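EcmrR transcriptional regulator (Escherichia coli, PDB 6WL5) probably senses diverse drugs and cationic amphiphiles through its GyrI-like ligand-binding domain and activates transcription in response, as a MerR-family regulator. Local coordinates at residues F21-F26 with I30-P35; K42-L47 with I87-I92; I114-W119 with T150-P155. One frame throughout, in Å; residues are numbered along the deposited sequence. Where two conformers were deposited one is given.

Contact 1 (F21-F26 with I30-P35); sequences FIVPDF and IKLIPP
The backbone turns from the end of strand 7-23 into helix 26-31, and the N-H of Ile-30 closes a helical i to i+4 hydrogen bond on the carbonyl of Phe-26, Ile-30 N to Phe-26 O 3.0 Å, with an N-H...O angle of 159°. Beside that bond the two side chains of the pair meet as well. Ile-30 lays its CG2 methyl over one face of the Phe-26 ring, 3.9 Å from the centroid and displaced toward the rim, while CD1 approaches CE2 of the same ring. The Phe-26 ring can lie there because its CG stands anti to the backbone N (chi1 -176°). This is the strand-to-helix connection of the GyrI-like domain, with Asp-25 at the N-cap, its side chain capping a backbone N of the first turn; its OD1 also hydrogen-bonds Ser-28 OG. Further along, Leu-32 reaches back to the strand. Its CD1 sits over a face of the Phe-21 ring, a CH-pi contact 4.0 Å from the centroid, and is nearest Phe-21 CD1, at 3.7 Å from Leu-32 CD1; CB touches the far end of the ring near CZ. The same Leu-32 methyl also meets Val-23, CD1 to CG1 4.2 Å. Tyr-29 packs on both Phe-21 and Val-23 from the helix. Ile-30 and Ile-33 line a cetyl-trimethyl-ammonium pocket, and a bound molecule of it touches Phe-26, whose ring meets that of Tyr-106.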
ATOM      1  N   PHE A  21     -12.223   3.696  -0.176  1.00 22.15           N
ATOM      2  CA  PHE A  21     -13.250   3.137   0.691  1.00 22.93           C
ATOM      3  C   PHE A  21     -13.101   3.706   2.103  1.00 20.59           C
ATOM      4  O   PHE A  21     -11.992   3.989   2.546  1.00 20.17           O
ATOM      5  CB  PHE A  21     -13.100   1.612   0.928  1.00 25.49           C
ATOM      6  CG  PHE A  21     -13.031   0.760  -0.290  1.00 26.34           C
ATOM      7  CD1 PHE A  21     -14.191   0.231  -0.820  1.00 28.89           C
ATOM      8  CD2 PHE A  21     -11.815   0.378  -0.833  1.00 26.02           C
ATOM      9  CE1 PHE A  21     -14.162  -0.603  -1.919  1.00 29.10           C
ATOM     10  CE2 PHE A  21     -11.779  -0.485  -1.924  1.00 25.69           C
ATOM     11  CZ  PHE A  21     -12.952  -0.957  -2.473  1.00 27.33           C
ATOM     12  N   ILE A  22     -14.209   3.778   2.841  1.00 21.58           N
ATOM     13  CA  ILE A  22     -14.200   3.816   4.302  1.00 21.62           C
ATOM     14  C   ILE A  22     -14.518   2.407   4.791  1.00 19.68           C
ATOM     15  O   ILE A  22     -15.626   1.902   4.544  1.00 22.79           O
ATOM     16  CB  ILE A  22     -15.260   4.779   4.862  1.00 24.24           C
ATOM     17  CG1 ILE A  22     -15.131   6.192   4.306  1.00 28.74           C
ATOM     18  CG2 ILE A  22     -15.187   4.802   6.385  1.00 26.89           C
ATOM     19  CD1 ILE A  22     -13.785   6.798   4.616  1.00 28.61           C
ATOM     20  N   VAL A  23     -13.592   1.795   5.529  1.00 20.28           N
ATOM     21  CA  VAL A  23     -13.742   0.390   5.899  1.00 19.67           C
ATOM     22  C   VAL A  23     -13.883   0.175   7.404  1.00 19.28           C
ATOM     23  O   VAL A  23     -13.222   0.858   8.205  1.00 19.72           O
ATOM     24  CB  VAL A  23     -12.600  -0.473   5.324  1.00 18.77           C
ATOM     25  CG1 VAL A  23     -12.614  -0.419   3.814  1.00 20.95           C
ATOM     26  CG2 VAL A  23     -11.247  -0.053   5.909  1.00 19.74           C
ATOM     27  N   PRO A  24     -14.734  -0.771   7.835  1.00 19.39           N
ATOM     28  CA  PRO A  24     -14.893  -0.980   9.276  1.00 20.12           C
ATOM     29  C   PRO A  24     -13.630  -1.448   9.963  1.00 18.65           C
ATOM     30  O   PRO A  24     -13.395  -1.107  11.129  1.00 20.95           O
ATOM     31  CB  PRO A  24     -16.004  -2.038   9.374  1.00 23.88           C
ATOM     32  CG  PRO A  24     -16.647  -2.091   8.074  1.00 25.03           C
ATOM     33  CD  PRO A  24     -15.778  -1.463   7.056  1.00 19.74           C
ATOM     34  N   ASP A  25     -12.861  -2.285   9.284  1.00 18.70           N
ATOM     35  CA  ASP A  25     -11.645  -2.894   9.806  1.00 18.45           C
ATOM     36  C   ASP A  25     -10.890  -3.505   8.624  1.00 15.06           C
ATOM     37  O   ASP A  25     -11.364  -3.527   7.482  1.00 16.85           O
ATOM     38  CB  ASP A  25     -11.949  -3.910  10.908  1.00 18.90           C
ATOM     39  CG  ASP A  25     -12.967  -4.946  10.488  1.00 19.55           C
ATOM     40  OD1 ASP A  25     -12.944  -5.473   9.350  1.00 18.81           O
ATOM     41  OD2 ASP A  25     -13.859  -5.217  11.322  1.00 29.20           O
ATOM     42  N   PHE A  26      -9.704  -4.001   8.913  1.00 17.03           N
ATOM     43  CA  PHE A  26      -8.830  -4.524   7.859  1.00 15.46           C
ATOM     44  C   PHE A  26      -9.403  -5.779   7.191  1.00 14.53           C
ATOM     45  O   PHE A  26      -9.331  -5.916   5.965  1.00 14.60           O
ATOM     46  CB  PHE A  26      -7.490  -4.850   8.493  1.00 16.26           C
ATOM     47  CG  PHE A  26      -6.432  -5.307   7.523  1.00 14.76           C
ATOM     48  CD1 PHE A  26      -5.653  -4.401   6.827  1.00 16.09           C
ATOM     49  CD2 PHE A  26      -6.190  -6.669   7.308  1.00 15.24           C
ATOM     50  CE1 PHE A  26      -4.674  -4.847   5.938  1.00 17.12           C
ATOM     51  CE2 PHE A  26      -5.199  -7.095   6.459  1.00 16.50           C
ATOM     52  CZ  PHE A  26      -4.449  -6.193   5.778  1.00 19.16           C
ATOM     53  N   ILE A  30     -10.054  -6.115   3.103  1.00 16.50           N
ATOM     54  CA  ILE A  30      -9.376  -6.963   2.138  1.00 17.61           C
ATOM     55  C   ILE A  30     -10.346  -7.845   1.342  1.00 18.72           C
ATOM     56  O   ILE A  30     -10.040  -8.201   0.202  1.00 18.28           O
ATOM     57  CB  ILE A  30      -8.190  -7.744   2.726  1.00 18.09           C
ATOM     58  CG1 ILE A  30      -8.705  -8.772   3.725  1.00 17.11           C
ATOM     59  CG2 ILE A  30      -7.148  -6.779   3.347  1.00 18.71           C
ATOM     60  CD1 ILE A  30      -7.581  -9.503   4.424  1.00 20.16           C
ATOM     61  N   LYS A  31     -11.524  -8.164   1.891  1.00 17.62           N
ATOM     62  CA  LYS A  31     -12.549  -8.883   1.129  1.00 19.62           C
ATOM     63  C   LYS A  31     -13.050  -8.086  -0.068  1.00 17.52           C
ATOM     64  O   LYS A  31     -13.573  -8.681  -1.035  1.00 20.84           O
ATOM     65  CB  LYS A  31     -13.724  -9.259   2.050  1.00 20.98           C
ATOM     66  CG  LYS A  31     -13.411 -10.391   2.983  1.00 22.90           C
ATOM     67  CD  LYS A  31     -14.572 -10.815   3.831  1.00 25.82           C
ATOM     68  CE  LYS A  31     -14.905  -9.774   4.834  1.00 30.18           C
ATOM     69  NZ  LYS A  31     -16.020 -10.253   5.716  1.00 37.16           N
ATOM     70  N   LEU A  32     -12.914  -6.758  -0.025  1.00 18.90           N
ATOM     71  CA  LEU A  32     -13.279  -5.872  -1.120  1.00 20.33           C
ATOM     72  C   LEU A  32     -12.224  -5.820  -2.216  1.00 19.83           C
ATOM     73  O   LEU A  32     -12.494  -5.275  -3.287  1.00 22.64           O
ATOM     74  CB  LEU A  32     -13.538  -4.463  -0.563  1.00 22.26           C
ATOM     75  CG  LEU A  32     -14.620  -4.339   0.518  1.00 26.18           C
ATOM     76  CD1 LEU A  32     -14.594  -2.892   1.057  1.00 27.87           C
ATOM     77  CD2 LEU A  32     -16.022  -4.729   0.034  1.00 29.73           C
ATOM     78  N   ILE A  33     -11.061  -6.424  -2.023  1.00 18.40           N
ATOM     79  CA  ILE A  33      -9.968  -6.223  -2.973  1.00 19.33           C
ATOM     80  C   ILE A  33     -10.068  -7.113  -4.209  1.00 20.82           C
ATOM     81  O   ILE A  33      -9.911  -6.609  -5.325  1.00 22.90           O
ATOM     82  CB  ILE A  33      -8.601  -6.320  -2.284  1.00 19.38           C
ATOM     83  CG1 ILE A  33      -8.344  -5.066  -1.416  1.00 20.05           C
ATOM     84  CG2 ILE A  33      -7.479  -6.476  -3.328  1.00 21.49           C
ATOM     85  CD1 ILE A  33      -7.192  -5.188  -0.430  1.00 20.54           C
ATOM     86  N   PRO A  34     -10.315  -8.412  -4.090  1.00 19.94           N
ATOM     87  CA  PRO A  34     -10.314  -9.265  -5.287  1.00 19.92           C
ATOM     88  C   PRO A  34     -11.224  -8.746  -6.390  1.00 19.99           C
ATOM     89  O   PRO A  34     -10.840  -8.842  -7.559  1.00 22.84           O
ATOM     90  CB  PRO A  34     -10.750 -10.636  -4.746  1.00 20.74           C
ATOM     91  CG  PRO A  34     -10.214 -10.628  -3.347  1.00 19.08           C
ATOM     92  CD  PRO A  34     -10.444  -9.198  -2.852  1.00 19.98           C
ATOM     93  N   PRO A  35     -12.448  -8.272  -6.096  1.00 20.97           N
ATOM     94  CA  PRO A  35     -13.323  -7.817  -7.192  1.00 24.99           C
ATOM     95  C   PRO A  35     -12.758  -6.676  -8.025  1.00 24.46           C
ATOM     96  O   PRO A  35     -13.173  -6.486  -9.180  1.00 28.71           O
ATOM     97  CB  PRO A  35     -14.599  -7.373  -6.457  1.00 27.95           C
ATOM     98  CG  PRO A  35     -14.643  -8.224  -5.219  1.00 24.91           C
ATOM     99  CD  PRO A  35     -13.189  -8.376  -4.814  1.00 20.87           C
TER

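Contact 2 (K42-L47 with I87-I92); sequences KANPGL and IIFQVI
Phe-89 points the outer end of its ring at two side chains of segment 42-47, Leu-47 and Asn-44, which come at it from the opposite direction. Past the end of helix 34-43 the chain makes a type II beta turn from Asn-44 to Leu-47, closed by Leu-47 N to Asn-44 O at 3.0 Å, with Gly-46 at its third position on a positive phi of 84°. Phe-89 belongs to strand 88-103 of the antiparallel sheet in the GyrI-like domain, so the contact joins the turn after the helix to the start of a sheet strand. Leu-47 supplies the apolar half. Both its methyls meet the ring: CD1 comes to 3.9 Å from Phe-89 CE2, while CD2 lies in the ring plane at its edge, nearest CZ. With CG anti to the backbone N (chi1 -175°), the Leu-47 branch is carried from the turn toward the ring. Around them Tyr-17 and Val-77 touch both Leu-47 and Phe-89, and Val-40 of the helix packs on Phe-89 as well.

Asn-44 is buried, yet its amide is well satisfied. OD1 accepts from the backbone N of Lys-82, and ND2 is hydrogen-bonded to the carbonyl O of Val-40, so the two bonds hold the amide and probably fix its rotation. Toward Phe-89 the amide makes a plain van der Waals contact, its plane 80° from that of the ring, and ND2 stands at the ring edge, 3.9 Å from Phe-89 CE1.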
ATOM      1  N   LYS A  42     -11.687  -6.861 -16.831  1.00 40.81           N
ATOM      2  CA  LYS A  42     -12.758  -7.143 -17.786  1.00 43.79           C
ATOM      3  C   LYS A  42     -13.035  -5.941 -18.678  1.00 43.51           C
ATOM      4  O   LYS A  42     -13.321  -6.095 -19.874  1.00 44.96           O
ATOM      5  CB  LYS A  42     -14.041  -7.501 -17.041  1.00 43.47           C
ATOM      6  CG  LYS A  42     -14.077  -8.869 -16.416  1.00 48.67           C
ATOM      7  CD  LYS A  42     -15.508  -9.190 -15.988  1.00 53.47           C
ATOM      8  CE  LYS A  42     -15.547 -10.200 -14.846  1.00 54.31           C
ATOM      9  NZ  LYS A  42     -15.657  -9.499 -13.540  1.00 56.25           N
ATOM     10  N   ALA A  43     -12.995  -4.734 -18.105  1.00 42.81           N
ATOM     11  CA  ALA A  43     -13.359  -3.522 -18.833  1.00 42.01           C
ATOM     12  C   ALA A  43     -12.230  -2.959 -19.684  1.00 43.71           C
ATOM     13  O   ALA A  43     -12.481  -2.075 -20.512  1.00 44.04           O
ATOM     14  CB  ALA A  43     -13.817  -2.431 -17.860  1.00 42.67           C
ATOM     15  N   ASN A  44     -11.000  -3.424 -19.506  1.00 42.17           N
ATOM     16  CA  ASN A  44      -9.843  -2.891 -20.222  1.00 41.13           C
ATOM     17  C   ASN A  44      -8.993  -4.059 -20.682  1.00 43.44           C
ATOM     18  O   ASN A  44      -7.931  -4.332 -20.115  1.00 44.21           O
ATOM     19  CB  ASN A  44      -9.018  -1.962 -19.324  1.00 39.95           C
ATOM     20  CG  ASN A  44      -9.736  -0.667 -19.016  1.00 40.40           C
ATOM     21  OD1 ASN A  44      -9.784   0.243 -19.829  1.00 42.72           O
ATOM     22  ND2 ASN A  44     -10.313  -0.592 -17.821  1.00 37.81           N
ATOM     23  N   PRO A  45      -9.439  -4.791 -21.701  1.00 47.31           N
ATOM     24  CA  PRO A  45      -8.572  -5.819 -22.294  1.00 47.30           C
ATOM     25  C   PRO A  45      -7.225  -5.210 -22.639  1.00 46.65           C
ATOM     26  O   PRO A  45      -7.130  -4.045 -23.041  1.00 50.60           O
ATOM     27  CB  PRO A  45      -9.332  -6.256 -23.556  1.00 48.20           C
ATOM     28  CG  PRO A  45     -10.747  -5.824 -23.364  1.00 49.34           C
ATOM     29  CD  PRO A  45     -10.748  -4.677 -22.368  1.00 48.22           C
ATOM     30  N   GLY A  46      -6.171  -5.993 -22.457  1.00 43.54           N
ATOM     31  CA  GLY A  46      -4.836  -5.512 -22.725  1.00 41.93           C
ATOM     32  C   GLY A  46      -4.191  -4.733 -21.603  1.00 40.14           C
ATOM     33  O   GLY A  46      -2.986  -4.471 -21.668  1.00 42.32           O
ATOM     34  N   LEU A  47      -4.940  -4.342 -20.578  1.00 37.80           N
ATOM     35  CA  LEU A  47      -4.316  -3.718 -19.420  1.00 35.23           C
ATOM     36  C   LEU A  47      -3.274  -4.667 -18.835  1.00 35.43           C
ATOM     37  O   LEU A  47      -3.524  -5.865 -18.672  1.00 34.92           O
ATOM     38  CB  LEU A  47      -5.377  -3.388 -18.379  1.00 38.46           C
ATOM     39  CG  LEU A  47      -4.871  -2.607 -17.160  1.00 35.75           C
ATOM     40  CD1 LEU A  47      -4.413  -1.196 -17.585  1.00 41.64           C
ATOM     41  CD2 LEU A  47      -5.961  -2.538 -16.110  1.00 34.06           C
ATOM     42  N   ILE A  87     -13.812   2.552  -9.858  1.00 31.05           N
ATOM     43  CA  ILE A  87     -12.421   2.174 -10.081  1.00 28.68           C
ATOM     44  C   ILE A  87     -11.815   3.197 -11.030  1.00 30.85           C
ATOM     45  O   ILE A  87     -12.250   3.336 -12.182  1.00 33.13           O
ATOM     46  CB  ILE A  87     -12.286   0.757 -10.642  1.00 30.35           C
ATOM     47  CG1 ILE A  87     -12.977  -0.241  -9.718  1.00 33.58           C
ATOM     48  CG2 ILE A  87     -10.792   0.395 -10.749  1.00 31.66           C
ATOM     49  CD1 ILE A  87     -12.918  -1.638 -10.219  1.00 34.62           C
ATOM     50  N   ILE A  88     -10.798   3.900 -10.560  1.00 29.96           N
ATOM     51  CA  ILE A  88     -10.266   5.034 -11.297  1.00 28.72           C
ATOM     52  C   ILE A  88      -8.759   4.890 -11.522  1.00 28.12           C
ATOM     53  O   ILE A  88      -8.027   4.368 -10.672  1.00 27.17           O
ATOM     54  CB  ILE A  88     -10.631   6.371 -10.604  1.00 34.76           C
ATOM     55  CG1 ILE A  88      -9.899   6.461  -9.285  1.00 37.57           C
ATOM     56  CG2 ILE A  88     -12.149   6.516 -10.404  1.00 34.40           C
ATOM     57  CD1 ILE A  88      -8.619   7.209  -9.435  1.00 40.87           C
ATOM     58  N   PHE A  89      -8.314   5.329 -12.690  1.00 27.33           N
ATOM     59  CA  PHE A  89      -6.898   5.432 -13.004  1.00 26.80           C
ATOM     60  C   PHE A  89      -6.376   6.810 -12.591  1.00 29.16           C
ATOM     61  O   PHE A  89      -7.033   7.837 -12.796  1.00 29.01           O
ATOM     62  CB  PHE A  89      -6.699   5.193 -14.501  1.00 28.41           C
ATOM     63  CG  PHE A  89      -6.930   3.770 -14.906  1.00 27.97           C
ATOM     64  CD1 PHE A  89      -8.209   3.311 -15.172  1.00 27.59           C
ATOM     65  CD2 PHE A  89      -5.871   2.889 -15.007  1.00 28.47           C
ATOM     66  CE1 PHE A  89      -8.437   1.979 -15.530  1.00 29.08           C
ATOM     67  CE2 PHE A  89      -6.079   1.563 -15.375  1.00 28.68           C
ATOM     68  CZ  PHE A  89      -7.365   1.111 -15.645  1.00 29.63           C
ATOM     69  N   GLN A  90      -5.210   6.816 -11.957  1.00 26.78           N
ATOM     70  CA  GLN A  90      -4.579   8.044 -11.506  1.00 25.46           C
ATOM     71  C   GLN A  90      -3.069   7.833 -11.437  1.00 25.78           C
ATOM     72  O   GLN A  90      -2.570   6.703 -11.435  1.00 26.76           O
ATOM     73  CB  GLN A  90      -5.163   8.496 -10.162  1.00 27.97           C
ATOM     74  CG  GLN A  90      -4.862   7.559  -9.022  1.00 25.63           C
ATOM     75  CD  GLN A  90      -5.403   8.056  -7.696  1.00 23.81           C
ATOM     76  OE1 GLN A  90      -5.011   9.131  -7.192  1.00 27.95           O
ATOM     77  NE2 GLN A  90      -6.275   7.269  -7.100  1.00 24.86           N
ATOM     78  N   VAL A  91      -2.337   8.939 -11.433  1.00 28.56           N
ATOM     79  CA  VAL A  91      -0.894   8.909 -11.230  1.00 28.92           C
ATOM     80  C   VAL A  91      -0.627   9.135  -9.751  1.00 26.98           C
ATOM     81  O   VAL A  91      -1.081  10.128  -9.179  1.00 27.02           O
ATOM     82  CB  VAL A  91      -0.197   9.989 -12.072  1.00 31.89           C
ATOM     83  CG1 VAL A  91       1.297  10.044 -11.729  1.00 33.22           C
ATOM     84  CG2 VAL A  91      -0.435   9.756 -13.568  1.00 33.67           C
ATOM     85  N   ILE A  92       0.102   8.217  -9.124  1.00 24.03           N
ATOM     86  CA  ILE A  92       0.493   8.346  -7.725  1.00 23.04           C
ATOM     87  C   ILE A  92       1.884   8.982  -7.699  1.00 22.91           C
ATOM     88  O   ILE A  92       2.814   8.425  -8.302  1.00 24.20           O
ATOM     89  CB  ILE A  92       0.490   6.985  -7.020  1.00 23.09           C
ATOM     90  CG1 ILE A  92      -0.900   6.315  -7.066  1.00 22.41           C
ATOM     91  CG2 ILE A  92       0.940   7.138  -5.569  1.00 23.00           C
ATOM     92  CD1 ILE A  92      -2.033   7.121  -6.484  1.00 22.30           C
TER

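Contact 3 (I114-W119 with T150-P155); sequences IYLMQW and TEIQFP
Leu-116 drops onto the flat face of Phe-154, its CB standing almost over the centre of the ring, 3.7 Å from the centroid and 11° off the normal. That is the main bump of the helix on the strand. Beyond CB the chain runs on to the CD1 methyl, which settles into the hollow between Phe-154 and Ile-152: Leu-116 CD1 lies 3.7 Å from Phe-154 CD1 and equally 3.7 Å from Ile-152 CG2. The floor of this hollow is the strand backbone, the carbonyl O of Ile-152 being 3.6 Å from Leu-116 CD1. Ile-152 offers CG2 because that methyl is anti to its backbone N, whereas CG1 (chi1 -51°) leads off elsewhere. Helix 109-123 thus lies against the antiparallel sheet of the GyrI-like domain, the axes of segments 114-119 and 150-155 approaching to 9.6 Å, their directions 31° from parallel, a helix-on-sheet packing with no hydrogen bond between the two segments. On the sheet side Val-100 of strand 88-103 also touches Leu-116, and Leu-109, Ala-112 and Tyr-113 continue the helix surface over Ile-152. Met-117 takes the far end of the Phe-154 ring. Its CG lies in the ring plane at the edge, 3.9 Å from Phe-154 CE2, and its backbone N approaches the same carbon obliquely. Replacing Phe-154 by an alanine would probably open a gap beneath Leu-116, whose CB would lose the face it rests on, and leave Met-117 CG without its ring edge. Met-117 also touches a bound cetyl-trimethyl-ammonium, in a pocket it shares with Tyr-64, Leu-109 and Tyr-113.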
ATOM      1  N   ILE A 114       4.199   1.380  14.207  1.00 15.17           N
ATOM      2  CA  ILE A 114       4.789   1.866  15.452  1.00 16.55           C
ATOM      3  C   ILE A 114       6.261   2.144  15.244  1.00 14.46           C
ATOM      4  O   ILE A 114       6.777   3.225  15.587  1.00 15.92           O
ATOM      5  CB  ILE A 114       4.550   0.822  16.561  1.00 16.50           C
ATOM      6  CG1 ILE A 114       3.078   0.784  16.988  1.00 17.02           C
ATOM      7  CG2 ILE A 114       5.438   1.128  17.759  1.00 18.63           C
ATOM      8  CD1 ILE A 114       2.777  -0.383  17.910  1.00 19.70           C
ATOM      9  N   TYR A 115       6.954   1.174  14.678  1.00 16.35           N
ATOM     10  CA  TYR A 115       8.377   1.304  14.454  1.00 17.13           C
ATOM     11  C   TYR A 115       8.730   2.481  13.569  1.00 15.53           C
ATOM     12  O   TYR A 115       9.633   3.223  13.885  1.00 16.54           O
ATOM     13  CB  TYR A 115       8.918   0.032  13.803  1.00 17.62           C
ATOM     14  CG  TYR A 115      10.416  -0.046  13.776  1.00 22.63           C
ATOM     15  CD1 TYR A 115      11.142   0.416  12.705  1.00 20.24           C
ATOM     16  CD2 TYR A 115      11.078  -0.601  14.823  1.00 25.23           C
ATOM     17  CE1 TYR A 115      12.525   0.335  12.708  1.00 24.66           C
ATOM     18  CE2 TYR A 115      12.429  -0.701  14.833  1.00 26.76           C
ATOM     19  CZ  TYR A 115      13.142  -0.232  13.778  1.00 23.45           C
ATOM     20  OH  TYR A 115      14.495  -0.393  13.861  1.00 28.50           O
ATOM     21  N   LEU A 116       8.004   2.661  12.479  1.00 15.67           N
ATOM     22  CA  LEU A 116       8.328   3.758  11.563  1.00 15.91           C
ATOM     23  C   LEU A 116       7.973   5.113  12.164  1.00 17.35           C
ATOM     24  O   LEU A 116       8.705   6.082  11.962  1.00 19.47           O
ATOM     25  CB  LEU A 116       7.644   3.567  10.205  1.00 16.03           C
ATOM     26  CG  LEU A 116       8.321   2.558   9.275  1.00 15.26           C
ATOM     27  CD1 LEU A 116       7.457   2.393   8.048  1.00 18.81           C
ATOM     28  CD2 LEU A 116       9.719   3.031   8.912  1.00 16.63           C
ATOM     29  N   MET A 117       6.840   5.204  12.894  0.64 17.73           N
ATOM     30  CA  MET A 117       6.499   6.452  13.589  0.64 18.30           C
ATOM     31  C   MET A 117       7.635   6.861  14.525  0.64 17.50           C
ATOM     32  O   MET A 117       8.030   8.034  14.558  0.64 20.03           O
ATOM     33  CB  MET A 117       5.168   6.323  14.379  0.64 18.73           C
ATOM     34  CG  MET A 117       3.849   6.420  13.532  0.64 18.97           C
ATOM     35  SD  MET A 117       2.187   6.368  14.344  0.64 20.03           S
ATOM     36  CE  MET A 117       1.914   4.599  14.515  0.64 19.30           C
ATOM     37  N   GLN A 118       8.199   5.897  15.266  1.00 16.32           N
ATOM     38  CA  GLN A 118       9.299   6.181  16.188  1.00 17.80           C
ATOM     39  C   GLN A 118      10.571   6.559  15.435  1.00 18.22           C
ATOM     40  O   GLN A 118      11.279   7.502  15.834  1.00 20.08           O
ATOM     41  CB  GLN A 118       9.552   4.983  17.091  1.00 19.09           C
ATOM     42  CG  GLN A 118      10.547   5.177  18.196  1.00 20.18           C
ATOM     43  CD  GLN A 118      10.035   6.094  19.294  1.00 20.95           C
ATOM     44  OE1 GLN A 118       8.968   5.851  19.875  1.00 22.49           O
ATOM     45  NE2 GLN A 118      10.770   7.165  19.570  1.00 25.10           N
ATOM     46  N   TRP A 119      10.854   5.860  14.338  1.00 17.24           N
ATOM     47  CA  TRP A 119      12.043   6.161  13.555  1.00 17.39           C
ATOM     48  C   TRP A 119      11.998   7.588  13.045  1.00 18.62           C
ATOM     49  O   TRP A 119      13.001   8.305  13.074  1.00 19.97           O
ATOM     50  CB  TRP A 119      12.135   5.178  12.383  1.00 18.11           C
ATOM     51  CG  TRP A 119      13.448   5.310  11.624  1.00 18.00           C
ATOM     52  CD1 TRP A 119      14.558   4.543  11.792  1.00 19.10           C
ATOM     53  CD2 TRP A 119      13.764   6.254  10.594  1.00 18.82           C
ATOM     54  NE1 TRP A 119      15.559   4.957  10.943  1.00 20.27           N
ATOM     55  CE2 TRP A 119      15.096   6.007  10.197  1.00 18.23           C
ATOM     56  CE3 TRP A 119      13.061   7.314   9.993  1.00 19.32           C
ATOM     57  CZ2 TRP A 119      15.738   6.767   9.222  1.00 21.69           C
ATOM     58  CZ3 TRP A 119      13.677   8.042   9.009  1.00 20.39           C
ATOM     59  CH2 TRP A 119      15.019   7.776   8.641  1.00 20.99           C
ATOM     60  N   THR A 150       5.404  -7.696   3.336  1.00 13.60           N
ATOM     61  CA  THR A 150       4.652  -6.470   3.103  1.00 12.78           C
ATOM     62  C   THR A 150       5.575  -5.331   3.467  1.00 14.41           C
ATOM     63  O   THR A 150       6.123  -5.300   4.579  1.00 18.16           O
ATOM     64  CB  THR A 150       3.413  -6.452   4.008  1.00 14.21           C
ATOM     65  OG1 THR A 150       2.678  -7.684   3.884  1.00 13.93           O
ATOM     66  CG2 THR A 150       2.460  -5.329   3.688  1.00 15.01           C
ATOM     67  N   GLU A 151       5.753  -4.394   2.549  0.54 14.55           N
ATOM     68  CA  GLU A 151       6.611  -3.259   2.815  0.54 13.58           C
ATOM     69  C   GLU A 151       5.777  -2.058   3.218  0.54 14.89           C
ATOM     70  O   GLU A 151       4.840  -1.675   2.505  0.54 13.45           O
ATOM     71  CB  GLU A 151       7.518  -2.912   1.631  0.54 13.83           C
ATOM     72  CG  GLU A 151       8.460  -1.762   1.968  0.54 14.45           C
ATOM     73  CD  GLU A 151       9.581  -1.576   0.978  0.54 16.84           C
ATOM     74  OE1 GLU A 151      10.584  -2.333   1.032  0.54 19.94           O
ATOM     75  OE2 GLU A 151       9.460  -0.658   0.144  0.54 19.12           O
ATOM     76  N   ILE A 152       6.111  -1.480   4.365  1.00 14.34           N
ATOM     77  CA  ILE A 152       5.433  -0.271   4.864  1.00 14.38           C
ATOM     78  C   ILE A 152       6.301   0.931   4.514  1.00 15.67           C
ATOM     79  O   ILE A 152       7.497   0.932   4.809  1.00 15.67           O
ATOM     80  CB  ILE A 152       5.139  -0.333   6.376  1.00 15.00           C
ATOM     81  CG1 ILE A 152       4.415  -1.629   6.780  1.00 15.64           C
ATOM     82  CG2 ILE A 152       4.302   0.895   6.763  1.00 15.63           C
ATOM     83  CD1 ILE A 152       3.201  -1.980   5.932  1.00 17.06           C
ATOM     84  N   GLN A 153       5.707   1.922   3.853  1.00 14.39           N
ATOM     85  CA  GLN A 153       6.437   3.065   3.285  1.00 13.67           C
ATOM     86  C   GLN A 153       5.848   4.365   3.821  1.00 14.46           C
ATOM     87  O   GLN A 153       4.711   4.705   3.515  1.00 15.31           O
ATOM     88  CB  GLN A 153       6.359   3.038   1.749  1.00 16.84           C
ATOM     89  CG  GLN A 153       6.619   1.636   1.144  1.00 15.32           C
ATOM     90  CD  GLN A 153       6.435   1.592  -0.358  1.00 16.15           C
ATOM     91  OE1 GLN A 153       5.488   2.173  -0.907  1.00 16.77           O
ATOM     92  NE2 GLN A 153       7.291   0.822  -1.029  1.00 18.47           N
ATOM     93  N   PHE A 154       6.644   5.116   4.585  1.00 15.88           N
ATOM     94  CA  PHE A 154       6.240   6.424   5.098  1.00 15.30           C
ATOM     95  C   PHE A 154       6.839   7.532   4.240  1.00 15.73           C
ATOM     96  O   PHE A 154       8.080   7.694   4.224  1.00 16.68           O
ATOM     97  CB  PHE A 154       6.732   6.586   6.542  1.00 16.24           C
ATOM     98  CG  PHE A 154       5.806   6.031   7.604  1.00 15.73           C
ATOM     99  CD1 PHE A 154       4.933   4.979   7.357  1.00 16.64           C
ATOM    100  CD2 PHE A 154       5.813   6.577   8.863  1.00 16.67           C
ATOM    101  CE1 PHE A 154       4.110   4.485   8.351  1.00 17.16           C
ATOM    102  CE2 PHE A 154       4.973   6.101   9.851  1.00 16.39           C
ATOM    103  CZ  PHE A 154       4.118   5.052   9.592  1.00 17.75           C
ATOM    104  N   PRO A 155       6.029   8.310   3.521  1.00 18.46           N
ATOM    105  CA  PRO A 155       6.568   9.477   2.794  1.00 18.37           C
ATOM    106  C   PRO A 155       7.105  10.496   3.783  1.00 17.95           C
ATOM    107  O   PRO A 155       6.397  10.909   4.697  1.00 19.20           O
ATOM    108  CB  PRO A 155       5.348  10.012   2.027  1.00 19.60           C
ATOM    109  CG  PRO A 155       4.339   8.864   2.034  1.00 19.97           C
ATOM    110  CD  PRO A 155       4.571   8.195   3.368  1.00 17.77           C
TER

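How the contacts relate
All three contacts reach the same antiparallel sheet, and they follow one another along the chain. Contacts 1 and 2 share helix 34-43, contact 1 near its start and contact 2 at its end, with centres about 19 Å apart and nearest atoms about 5 Å apart. Contact 3 packs helix 109-123 on the sheet; its centre is about 21 Å from that of contact 1 and about 28 Å from that of contact 2, these last two, contacts 2 and 3, lying on opposite sides of the chain's centre. Contacts 1 and 3 each contribute to a cetyl-trimethyl-ammonium pocket, but to different ones, whereas the side chain of Leu-47 in contact 2 is about 12 Å from a bound molecule.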